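PDB 6GQF: GRAM domain-containing protein 1A from Mus musculus, which carries cholesterol from the plasma membrane to the endoplasmic reticulum without vesicles, binding the sterol in the VASt (ASTER) domain that this fragment contains. Local coordinates for residues A[72-77]-A[97-102]; A[93-98]-A[110-115]. All coordinates share one frame; numbering follows the deposited sequence.

Interaction 1: residues A[72-77]-A[97-102]. With HC3 (25-hydroxycholesterol), chain E.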
loop_
_atom_site.group_PDB
_atom_site.type_symbol
_atom_site.label_atom_id
_atom_site.label_comp_id
_atom_site.label_asym_id
_atom_site.label_seq_id
_atom_site.Cartn_x
_atom_site.Cartn_y
_atom_site.Cartn_z
ATOM N N ARG A 72 11.931 -5.158 3.465
ATOM C CA ARG A 72 10.898 -6.192 3.558
ATOM C C ARG A 72 11.106 -7.275 2.508
ATOM O O ARG A 72 10.203 -8.065 2.227
ATOM C CB ARG A 72 9.507 -5.586 3.411
ATOM C CG ARG A 72 9.171 -4.608 4.500
ATOM C CD ARG A 72 7.706 -4.658 4.857
ATOM N NE ARG A 72 7.420 -5.603 5.941
ATOM C CZ ARG A 72 6.646 -6.686 5.847
ATOM N NH1 ARG A 72 6.045 -7.022 4.708
ATOM N NH2 ARG A 72 6.467 -7.446 6.917
ATOM N N LYS A 73 12.302 -7.290 1.929
ATOM C CA LYS A 73 12.746 -8.366 1.047
ATOM C C LYS A 73 11.933 -8.452 -0.244
ATOM O O LYS A 73 11.480 -9.527 -0.630
ATOM C CB LYS A 73 12.692 -9.710 1.786
ATOM C CG LYS A 73 13.616 -9.795 2.996
ATOM C CD LYS A 73 13.298 -11.006 3.878
ATOM C CE LYS A 73 13.443 -12.338 3.131
ATOM N NZ LYS A 73 13.117 -13.514 3.998
ATOM N N PHE A 74 11.761 -7.316 -0.911
ATOM C CA PHE A 74 11.078 -7.279 -2.200
ATOM C C PHE A 74 12.098 -7.161 -3.323
ATOM O O PHE A 74 12.976 -6.298 -3.287
ATOM C CB PHE A 74 10.085 -6.117 -2.263
ATOM C CG PHE A 74 8.905 -6.269 -1.342
ATOM C CD1 PHE A 74 8.724 -7.418 -0.585
ATOM C CD2 PHE A 74 7.970 -5.256 -1.242
ATOM C CE1 PHE A 74 7.636 -7.544 0.254
ATOM C CE2 PHE A 74 6.884 -5.377 -0.407
ATOM C CZ PHE A 74 6.714 -6.519 0.342
ATOM N N THR A 75 11.973 -8.035 -4.316
ATOM C CA THR A 75 12.901 -8.066 -5.438
ATOM C C THR A 75 12.202 -7.672 -6.737
ATOM O O THR A 75 10.972 -7.595 -6.793
ATOM C CB THR A 75 13.533 -9.464 -5.596
ATOM O OG1 THR A 75 12.510 -10.432 -5.865
ATOM C CG2 THR A 75 14.277 -9.858 -4.327
ATOM N N ASP A 76 12.999 -7.418 -7.770
ATOM C CA ASP A 76 12.483 -7.054 -9.085
ATOM C C ASP A 76 11.552 -5.850 -8.975
ATOM O O ASP A 76 10.519 -5.787 -9.645
ATOM C CB ASP A 76 11.756 -8.243 -9.731
ATOM C CG ASP A 76 12.684 -9.421 -10.007
ATOM O OD1 ASP A 76 13.825 -9.190 -10.460
ATOM O OD2 ASP A 76 12.272 -10.580 -9.770
ATOM N N VAL A 77 11.920 -4.898 -8.122
ATOM C CA VAL A 77 11.113 -3.698 -7.930
ATOM C C VAL A 77 11.287 -2.741 -9.096
ATOM O O VAL A 77 12.399 -2.312 -9.405
ATOM C CB VAL A 77 11.472 -2.963 -6.628
ATOM C CG1 VAL A 77 10.714 -1.639 -6.528
ATOM C CG2 VAL A 77 11.162 -3.837 -5.431
ATOM N N THR A 97 8.383 -8.568 -6.768
ATOM C CA THR A 97 8.237 -9.924 -6.275
ATOM C C THR A 97 8.343 -9.906 -4.759
ATOM O O THR A 97 9.186 -9.205 -4.200
ATOM C CB THR A 97 9.302 -10.849 -6.874
ATOM O OG1 THR A 97 9.148 -10.883 -8.298
ATOM C CG2 THR A 97 9.194 -12.272 -6.305
ATOM N N ILE A 98 7.475 -10.670 -4.103
ATOM C CA ILE A 98 7.440 -10.720 -2.647
ATOM C C ILE A 98 7.641 -12.143 -2.151
ATOM O O ILE A 98 7.407 -13.100 -2.891
ATOM C CB ILE A 98 6.103 -10.183 -2.084
ATOM C CG1 ILE A 98 4.939 -11.108 -2.475
ATOM C CG2 ILE A 98 5.870 -8.745 -2.555
ATOM C CD1 ILE A 98 3.606 -10.690 -1.893
ATOM N N PRO A 99 8.082 -12.287 -0.893
ATOM C CA PRO A 99 8.154 -13.596 -0.239
ATOM C C PRO A 99 6.822 -14.000 0.393
ATOM O O PRO A 99 6.103 -13.134 0.885
ATOM C CB PRO A 99 9.230 -13.390 0.826
ATOM C CG PRO A 99 9.150 -11.940 1.158
ATOM C CD PRO A 99 8.736 -11.234 -0.098
ATOM N N ILE A 100 6.492 -15.291 0.341
ATOM C CA ILE A 100 5.311 -15.832 1.014
ATOM C C ILE A 100 5.778 -16.753 2.138
ATOM O O ILE A 100 6.592 -17.651 1.920
ATOM C CB ILE A 100 4.381 -16.601 0.038
ATOM C CG1 ILE A 100 3.484 -15.630 -0.736
ATOM C CG2 ILE A 100 3.468 -17.579 0.781
ATOM C CD1 ILE A 100 4.200 -14.775 -1.734
ATOM N N SER A 101 5.253 -16.517 3.337
ATOM C CA SER A 101 5.663 -17.251 4.531
ATOM C C SER A 101 4.617 -18.284 4.951
ATOM O O SER A 101 4.968 -19.371 5.409
ATOM C CB SER A 101 5.924 -16.273 5.679
ATOM O OG SER A 101 6.833 -15.258 5.285
ATOM N N ASN A 102 3.338 -17.941 4.805
ATOM C CA ASN A 102 2.254 -18.858 5.160
ATOM C C ASN A 102 2.373 -20.166 4.385
ATOM O O ASN A 102 2.349 -20.170 3.154
ATOM C CB ASN A 102 0.868 -18.218 4.925
ATOM C CG ASN A 102 0.818 -17.304 3.702
ATOM O OD1 ASN A 102 0.596 -17.761 2.578
ATOM N ND2 ASN A 102 0.985 -16.001 3.927
HETATM C C18 HC3 E . -0.465 -10.140 1.849
HETATM C C13 HC3 E . -0.533 -10.207 0.319
HETATM C C12 HC3 E . 0.820 -10.052 -0.108
HETATM C C11 HC3 E . 1.432 -8.564 0.188
HETATM C C9 HC3 E . 0.549 -7.443 -0.352
HETATM C C10 HC3 E . 1.157 -5.963 -0.062
HETATM C C19 HC3 E . 1.666 -5.937 1.361
HETATM C C1 HC3 E . 2.358 -5.719 -0.975
HETATM C C2 HC3 E . 2.932 -4.332 -0.809
HETATM C C3 HC3 E . 1.913 -3.256 -1.010
HETATM O O1 HC3 E . 2.487 -1.981 -0.720
HETATM C C4 HC3 E . 0.693 -3.455 -0.116
HETATM C C5 HC3 E . 0.163 -4.882 -0.234
HETATM C C6 HC3 E . -1.426 -5.195 0.083
HETATM C C7 HC3 E . -1.930 -6.524 -0.334
HETATM C C8 HC3 E . -0.866 -7.631 0.182
HETATM C C14 HC3 E . -1.383 -9.004 -0.165
HETATM C C15 HC3 E . -2.909 -9.386 0.191
HETATM C C16 HC3 E . -2.892 -11.105 0.163
HETATM C C17 HC3 E . -1.433 -11.537 -0.088
HETATM C C20 HC3 E . -0.991 -12.740 0.598
HETATM C C21 HC3 E . 0.055 -13.439 -0.320
HETATM C C22 HC3 E . -2.092 -13.765 1.041
HETATM C C23 HC3 E . -2.103 -15.087 0.315
HETATM C C24 HC3 E . -3.402 -15.747 0.716
HETATM C C25 HC3 E . -3.339 -17.230 0.448
HETATM C C26 HC3 E . -4.707 -17.799 0.736
HETATM C C27 HC3 E . -2.980 -17.470 -1.006
HETATM O O2 HC3 E . -2.387 -17.820 1.301
#

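Interaction 2: residues A[93-98]-A[110-115]. With HC3 (25-hydroxycholesterol), chain E.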
loop_
_atom_site.group_PDB
_atom_site.type_symbol
_atom_site.label_atom_id
_atom_site.label_comp_id
_atom_site.label_asym_id
_atom_site.label_seq_id
_atom_site.Cartn_x
_atom_site.Cartn_y
_atom_site.Cartn_z
ATOM N N VAL A 93 2.240 2.921 -11.924
ATOM C CA VAL A 93 2.126 1.498 -11.653
ATOM C C VAL A 93 3.448 0.959 -11.122
ATOM O O VAL A 93 4.522 1.406 -11.527
ATOM C CB VAL A 93 1.710 0.702 -12.912
ATOM C CG1 VAL A 93 0.229 0.883 -13.190
ATOM C CG2 VAL A 93 2.541 1.121 -14.124
ATOM N N LEU A 94 3.349 0.008 -10.198
ATOM C CA LEU A 94 4.512 -0.633 -9.595
ATOM C C LEU A 94 4.434 -2.127 -9.823
ATOM O O LEU A 94 3.351 -2.677 -10.020
ATOM C CB LEU A 94 4.588 -0.353 -8.088
ATOM C CG LEU A 94 4.618 1.102 -7.614
ATOM C CD1 LEU A 94 3.242 1.772 -7.667
ATOM C CD2 LEU A 94 5.195 1.162 -6.210
ATOM N N THR A 95 5.583 -2.787 -9.789
ATOM C CA THR A 95 5.603 -4.233 -9.758
ATOM C C THR A 95 6.786 -4.689 -8.930
ATOM O O THR A 95 7.827 -4.032 -8.909
ATOM C CB THR A 95 5.673 -4.849 -11.166
ATOM O OG1 THR A 95 5.694 -6.277 -11.059
ATOM C CG2 THR A 95 6.915 -4.377 -11.915
ATOM N N TYR A 96 6.617 -5.802 -8.227
ATOM C CA TYR A 96 7.698 -6.369 -7.441
ATOM C C TYR A 96 7.344 -7.775 -7.005
ATOM O O TYR A 96 6.167 -8.134 -6.911
ATOM C CB TYR A 96 8.010 -5.495 -6.221
ATOM C CG TYR A 96 6.792 -4.900 -5.564
ATOM C CD1 TYR A 96 5.905 -5.690 -4.846
ATOM C CD2 TYR A 96 6.530 -3.544 -5.664
ATOM C CE1 TYR A 96 4.785 -5.143 -4.251
ATOM C CE2 TYR A 96 5.419 -2.988 -5.074
ATOM C CZ TYR A 96 4.549 -3.790 -4.368
ATOM O OH TYR A 96 3.440 -3.230 -3.778
ATOM N N THR A 97 8.383 -8.568 -6.768
ATOM C CA THR A 97 8.237 -9.924 -6.275
ATOM C C THR A 97 8.343 -9.906 -4.759
ATOM O O THR A 97 9.186 -9.205 -4.200
ATOM C CB THR A 97 9.302 -10.849 -6.874
ATOM O OG1 THR A 97 9.148 -10.883 -8.298
ATOM C CG2 THR A 97 9.194 -12.272 -6.305
ATOM N N ILE A 98 7.475 -10.670 -4.103
ATOM C CA ILE A 98 7.440 -10.720 -2.647
ATOM C C ILE A 98 7.641 -12.143 -2.151
ATOM O O ILE A 98 7.407 -13.100 -2.891
ATOM C CB ILE A 98 6.103 -10.183 -2.084
ATOM C CG1 ILE A 98 4.939 -11.108 -2.475
ATOM C CG2 ILE A 98 5.870 -8.745 -2.555
ATOM C CD1 ILE A 98 3.606 -10.690 -1.893
ATOM N N SER A 110 4.364 -12.442 -7.487
ATOM C CA SER A 110 4.498 -11.135 -8.119
ATOM C C SER A 110 3.329 -10.253 -7.708
ATOM O O SER A 110 2.232 -10.747 -7.447
ATOM C CB SER A 110 4.553 -11.261 -9.644
ATOM O OG SER A 110 5.731 -11.928 -10.061
ATOM N N VAL A 111 3.577 -8.948 -7.656
ATOM C CA VAL A 111 2.561 -7.984 -7.261
ATOM C C VAL A 111 2.577 -6.785 -8.185
ATOM O O VAL A 111 3.513 -5.995 -8.157
ATOM C CB VAL A 111 2.776 -7.495 -5.816
ATOM C CG1 VAL A 111 1.788 -6.381 -5.466
ATOM C CG2 VAL A 111 2.650 -8.650 -4.841
ATOM N N VAL A 112 1.534 -6.649 -8.994
ATOM C CA VAL A 112 1.344 -5.448 -9.788
ATOM C C VAL A 112 0.461 -4.497 -9.006
ATOM O O VAL A 112 -0.597 -4.893 -8.521
ATOM C CB VAL A 112 0.709 -5.755 -11.141
ATOM C CG1 VAL A 112 0.393 -4.465 -11.898
ATOM C CG2 VAL A 112 1.631 -6.635 -11.950
ATOM N N GLU A 113 0.902 -3.249 -8.884
ATOM C CA GLU A 113 0.172 -2.242 -8.124
ATOM C C GLU A 113 -0.089 -1.002 -8.973
ATOM O O GLU A 113 0.750 -0.608 -9.779
ATOM C CB GLU A 113 0.946 -1.861 -6.855
ATOM C CG GLU A 113 0.227 -0.858 -5.950
ATOM C CD GLU A 113 1.025 -0.506 -4.710
ATOM O OE1 GLU A 113 2.181 -0.968 -4.596
ATOM O OE2 GLU A 113 0.499 0.235 -3.850
ATOM N N THR A 114 -1.261 -0.404 -8.782
ATOM C CA THR A 114 -1.645 0.824 -9.472
ATOM C C THR A 114 -2.017 1.903 -8.461
ATOM O O THR A 114 -2.868 1.681 -7.602
ATOM C CB THR A 114 -2.834 0.585 -10.412
ATOM O OG1 THR A 114 -2.569 -0.558 -11.229
ATOM C CG2 THR A 114 -3.074 1.788 -11.297
ATOM N N GLN A 115 -1.387 3.068 -8.575
ATOM C CA GLN A 115 -1.637 4.168 -7.648
ATOM C C GLN A 115 -2.157 5.408 -8.364
ATOM O O GLN A 115 -1.600 5.820 -9.375
ATOM C CB GLN A 115 -0.363 4.516 -6.878
ATOM C CG GLN A 115 0.078 3.435 -5.913
ATOM C CD GLN A 115 1.239 3.873 -5.050
ATOM O OE1 GLN A 115 1.936 4.835 -5.373
ATOM N NE2 GLN A 115 1.451 3.175 -3.939
HETATM C C18 HC3 E . -0.465 -10.140 1.849
HETATM C C13 HC3 E . -0.533 -10.207 0.319
HETATM C C12 HC3 E . 0.820 -10.052 -0.108
HETATM C C11 HC3 E . 1.432 -8.564 0.188
HETATM C C9 HC3 E . 0.549 -7.443 -0.352
HETATM C C10 HC3 E . 1.157 -5.963 -0.062
HETATM C C19 HC3 E . 1.666 -5.937 1.361
HETATM C C1 HC3 E . 2.358 -5.719 -0.975
HETATM C C2 HC3 E . 2.932 -4.332 -0.809
HETATM C C3 HC3 E . 1.913 -3.256 -1.010
HETATM O O1 HC3 E . 2.487 -1.981 -0.720
HETATM C C4 HC3 E . 0.693 -3.455 -0.116
HETATM C C5 HC3 E . 0.163 -4.882 -0.234
HETATM C C6 HC3 E . -1.426 -5.195 0.083
HETATM C C7 HC3 E . -1.930 -6.524 -0.334
HETATM C C8 HC3 E . -0.866 -7.631 0.182
HETATM C C14 HC3 E . -1.383 -9.004 -0.165
HETATM C C15 HC3 E . -2.909 -9.386 0.191
HETATM C C16 HC3 E . -2.892 -11.105 0.163
HETATM C C17 HC3 E . -1.433 -11.537 -0.088
HETATM C C20 HC3 E . -0.991 -12.740 0.598
HETATM C C21 HC3 E . 0.055 -13.439 -0.320
HETATM C C22 HC3 E . -2.092 -13.765 1.041
HETATM C C23 HC3 E . -2.103 -15.087 0.315
HETATM C C24 HC3 E . -3.402 -15.747 0.716
HETATM C C25 HC3 E . -3.339 -17.230 0.448
HETATM C C26 HC3 E . -4.707 -17.799 0.736
HETATM C C27 HC3 E . -2.980 -17.470 -1.006
HETATM O O2 HC3 E . -2.387 -17.820 1.301
#

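Interaction 1: residues A[72-77]-A[97-102]
F74 and I98 lie side by side in the VASt domain, a StAR-related helix-grip fold, where the loop after helix 63-71 meets the end of strand 90-99. I98 CG2 sits over one face of the F74 ring in a CH-pi contact, 3.7 Å from the centroid and 17° off the ring normal. R72 CB lies over the rim of the opposite face, and P99 CD comes in near the ring plane, 3.8 Å from F74 CD1. With I98 CG1 set between its backbone N and carbonyl carbon (chi1 66°), the two branches divide their work: CG2 goes to the ring and CD1 to the sterol. Cut back to an alanine, F74 would probably leave a gap between R72 and I98 and the I98 CG2 methyl without its aromatic partner. K73, with positive phi, closes the helix in a Schellman motif, and the chain then pairs with the strand at T75 and T97. Two backbone bonds define this antiparallel hydrogen-bonded pair, T75 N to T97 O at 3.0 Å and T97 N to T75 O at 2.8 Å. R72 itself reaches D192 of helix 176-202 in a salt bridge. Beside the pair, T97 OG1 makes a weak hydrogen bond to D76 OD2, 3.5 Å long.

Interaction 2: residues A[93-98]-A[110-115]
The antiparallel hairpin of strands 90-99 and 108-119 brings Y96 against V111 and E113 on the sheet face that also carries L94. Four backbone bonds fix the register, in hydrogen-bonded pairs L94 with E113 and Y96 with V111; E113 N to L94 O, at 2.8 Å and 174°, is close to straight. The Y96 ring crosses V111 obliquely, its CE1 3.5 Å from V111 CG1, and V111 O lies over one ring face, offset toward the rim. E113 starts anti to its own backbone nitrogen (chi1 -177°) and runs on extended, which carries its carboxylate to the phenol end of the tyrosine. There Y96 OH donates to E113 OE1 at 2.7 Å, meeting the carboxylate from above its plane; ring and carboxylate stand nearly perpendicular, at 86°. E113 OE2 accepts from Q115 NE2 at 3.1 Å and also bonds S131 on strand 127-136, while Q115 OE1 bonds R92. Toward one end L94 CD1 packs on Q115 CD at 3.9 Å; toward the other V111 CG2 meets I98 CD1 at 3.7 Å. A curved antiparallel sheet whose inner face lines a lipid cavity is characteristic of the helix-grip fold of StAR-related and Bet v 1-like domains.

How the interactions relate
Strand 90-99 is common to both contacts, which share T97 and I98 and have centres about 11 Å apart. Interaction 1 adds the single T75-T97 bridge on one side of this strand, and interaction 2 pairs its other side with strand 108-119. They touch through Y96: V77 CG2 is 3.6 Å from Y96 CB, and F74 CD2 lies 4.2 Å from Y96 CD1, with the two ring planes only about 15° apart. Both reach 25-hydroxycholesterol. Y96 OH comes within 3.2 Å of sterol C3 and F74 CE2 within 4.1 Å of C2, both at the 3-hydroxyl end. I98 CD1 follows at 3.4 Å from C12, and N102 OD1 lies 3.2 Å from the side-chain hydroxyl O2.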